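Local structure of DNA repair and telomere maintenance protein nbs1 (Schizosaccharomyces pombe, 3HUF) at residues 151-156 / 173-178. The protein serves as the phosphoprotein-binding adaptor of the MRN complex in DNA double-strand break repair, this piece carrying its N-terminal FHA and two BRCT domains. Sequence-based numbering, arbitrary orientation.
Sequences FVMNRQ and TVIIDD
Met153 holds CG between its backbone N and carbonyl carbon (chi1 46°) and bends at chi3, which folds its thioether across Ile175 at about a right angle. The CG2 methyl of Ile175 meets Met153 CG at 3.7 Å and Met153 CE at 3.8 Å. On the other face of the sheet, Ile176 CG1 also sits between the backbone N and the carbonyl carbon (chi1 53°), sending CD1 to Val152 CG2 at 3.9 Å. The beta-branched Val152, Ile175 and Ile176 suit extended strands, whereas the flexible, unbranched methionine can curl round its neighbour. The large apolar ring of Phe151 packs in the buried layer against Thr165 and Ala168 of helix 163-170.

The two strands run parallel, Phe151 beside Ile175 and Val152 beside Ile176. Phe151 is gripped through both its backbone polar atoms: its N donates to Val174 O at 2.9 Å, and its O accepts from Ile176 N at 2.8 Å. Met153 N then reaches Ile176 O at 3.2 Å, and a water links Met153 O to Asp178 N. Asp177, the N-cap of helix 178-184, turns OD2 to Ser179.

Helix 163-170 links the two strands in a right-handed beta-alpha-beta crossover within BRCT 1. Were Met153 cut back to an alanine, Ile175 CG2 would probably lose the chain that crosses it, opening a gap toward Ile208 and Phe215. Backbone bonds thus fix the register of this edge strand against strand 150-152, whose other neighbour is 118-120, while the side chains meet mainly through van der Waals contacts of carbon and sulfur.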
loop_
_atom_site.group_PDB
_atom_site.type_symbol
_atom_site.label_atom_id
_atom_site.label_comp_id
_atom_site.label_asym_id
_atom_site.label_seq_id
_atom_site.Cartn_x
_atom_site.Cartn_y
_atom_site.Cartn_z
ATOM N N PHE A 151 -0.407 1.688 -6.544
ATOM C CA PHE A 151 -0.416 2.949 -7.254
ATOM C C PHE A 151 -1.471 2.892 -8.329
ATOM O O PHE A 151 -1.427 2.001 -9.166
ATOM C CB PHE A 151 0.954 3.214 -7.898
ATOM C CG PHE A 151 1.018 4.510 -8.673
ATOM C CD1 PHE A 151 1.380 5.683 -8.045
ATOM C CD2 PHE A 151 0.698 4.547 -10.041
ATOM C CE1 PHE A 151 1.434 6.883 -8.753
ATOM C CE2 PHE A 151 0.750 5.739 -10.756
ATOM C CZ PHE A 151 1.125 6.907 -10.115
ATOM N N VAL A 152 -2.406 3.846 -8.305
ATOM C CA VAL A 152 -3.464 3.910 -9.308
ATOM C C VAL A 152 -3.071 4.813 -10.451
ATOM O O VAL A 152 -3.051 6.029 -10.282
ATOM C CB VAL A 152 -4.779 4.490 -8.739
ATOM C CG1 VAL A 152 -5.909 4.346 -9.775
ATOM C CG2 VAL A 152 -5.135 3.811 -7.416
ATOM N N MET A 153 -2.777 4.233 -11.610
ATOM C CA MET A 153 -2.477 5.037 -12.800
ATOM C C MET A 153 -3.769 5.548 -13.392
ATOM O O MET A 153 -4.808 4.887 -13.251
ATOM C CB MET A 153 -1.731 4.208 -13.844
ATOM C CG MET A 153 -2.334 2.855 -14.084
ATOM S SD MET A 153 -1.856 2.020 -15.610
ATOM C CE MET A 153 -0.145 2.347 -15.738
ATOM N N ASN A 154 -3.717 6.707 -14.054
ATOM C CA ASN A 154 -4.865 7.184 -14.833
ATOM C C ASN A 154 -5.167 6.233 -15.985
ATOM O O ASN A 154 -4.286 5.478 -16.424
ATOM C CB ASN A 154 -4.661 8.605 -15.408
ATOM C CG ASN A 154 -4.249 9.620 -14.359
ATOM O OD1 ASN A 154 -4.463 9.419 -13.149
ATOM N ND2 ASN A 154 -3.634 10.725 -14.815
ATOM N N ARG A 155 -6.419 6.268 -16.444
ATOM C CA ARG A 155 -6.831 5.610 -17.683
ATOM C C ARG A 155 -5.790 5.891 -18.756
ATOM O O ARG A 155 -5.580 7.048 -19.134
ATOM C CB ARG A 155 -8.187 6.163 -18.126
ATOM C CG ARG A 155 -8.895 5.388 -19.209
ATOM C CD ARG A 155 -10.167 6.129 -19.639
ATOM N NE ARG A 155 -10.847 5.476 -20.746
ATOM C CZ ARG A 155 -11.928 4.713 -20.604
ATOM N NH1 ARG A 155 -12.450 4.520 -19.394
ATOM N NH2 ARG A 155 -12.489 4.143 -21.669
ATOM N N GLN A 156 -5.125 4.834 -19.221
ATOM C CA GLN A 156 -4.045 4.951 -20.210
ATOM C C GLN A 156 -4.643 5.242 -21.569
ATOM O O GLN A 156 -4.612 4.399 -22.485
ATOM C CB GLN A 156 -3.223 3.664 -20.270
ATOM C CG GLN A 156 -1.799 3.859 -20.757
ATOM C CD GLN A 156 -1.061 2.542 -20.925
ATOM O OE1 GLN A 156 -0.937 1.767 -19.977
ATOM N NE2 GLN A 156 -0.554 2.291 -22.130
ATOM N N THR A 173 6.255 -1.230 -6.744
ATOM C CA THR A 173 4.904 -1.013 -6.272
ATOM C C THR A 173 3.959 -1.752 -7.224
ATOM O O THR A 173 4.278 -1.930 -8.396
ATOM C CB THR A 173 4.603 0.480 -6.254
ATOM O OG1 THR A 173 5.611 1.130 -5.480
ATOM C CG2 THR A 173 3.251 0.777 -5.640
ATOM N N VAL A 174 2.828 -2.216 -6.699
ATOM C CA VAL A 174 1.791 -2.859 -7.498
ATOM C C VAL A 174 0.959 -1.775 -8.200
ATOM O O VAL A 174 0.399 -0.895 -7.568
ATOM C CB VAL A 174 0.886 -3.759 -6.604
ATOM C CG1 VAL A 174 -0.204 -4.444 -7.435
ATOM C CG2 VAL A 174 1.725 -4.801 -5.872
ATOM N N ILE A 175 0.892 -1.832 -9.529
ATOM C CA ILE A 175 0.173 -0.811 -10.268
ATOM C C ILE A 175 -1.241 -1.288 -10.551
ATOM O O ILE A 175 -1.460 -2.369 -11.067
ATOM C CB ILE A 175 0.930 -0.406 -11.559
ATOM C CG1 ILE A 175 2.274 0.254 -11.190
ATOM C CG2 ILE A 175 0.060 0.518 -12.441
ATOM C CD1 ILE A 175 3.164 0.450 -12.382
ATOM N N ILE A 176 -2.220 -0.488 -10.168
ATOM C CA ILE A 176 -3.592 -0.897 -10.382
ATOM C C ILE A 176 -4.298 0.165 -11.199
ATOM O O ILE A 176 -3.705 1.200 -11.534
ATOM C CB ILE A 176 -4.319 -1.120 -9.031
ATOM C CG1 ILE A 176 -4.166 0.113 -8.132
ATOM C CG2 ILE A 176 -3.789 -2.384 -8.353
ATOM C CD1 ILE A 176 -4.881 -0.001 -6.800
ATOM N N ASP A 177 -5.563 -0.082 -11.499
ATOM C CA ASP A 177 -6.373 0.933 -12.124
ATOM C C ASP A 177 -7.793 0.932 -11.599
ATOM O O ASP A 177 -8.119 0.226 -10.648
ATOM C CB ASP A 177 -6.322 0.838 -13.662
ATOM C CG ASP A 177 -6.897 -0.462 -14.217
ATOM O OD1 ASP A 177 -6.694 -0.687 -15.418
ATOM O OD2 ASP A 177 -7.562 -1.258 -13.512
ATOM N N ASP A 178 -8.601 1.770 -12.244
ATOM C CA ASP A 178 -10.036 1.937 -12.054
ATOM C C ASP A 178 -10.814 0.639 -11.832
ATOM O O ASP A 178 -11.670 0.567 -10.954
ATOM C CB ASP A 178 -10.559 2.597 -13.342
ATOM C CG ASP A 178 -11.806 3.384 -13.126
ATOM O OD1 ASP A 178 -11.676 4.572 -12.754
ATOM O OD2 ASP A 178 -12.908 2.826 -13.362
HETATM O O HOH W 1 -7.363 4.058 -13.766
#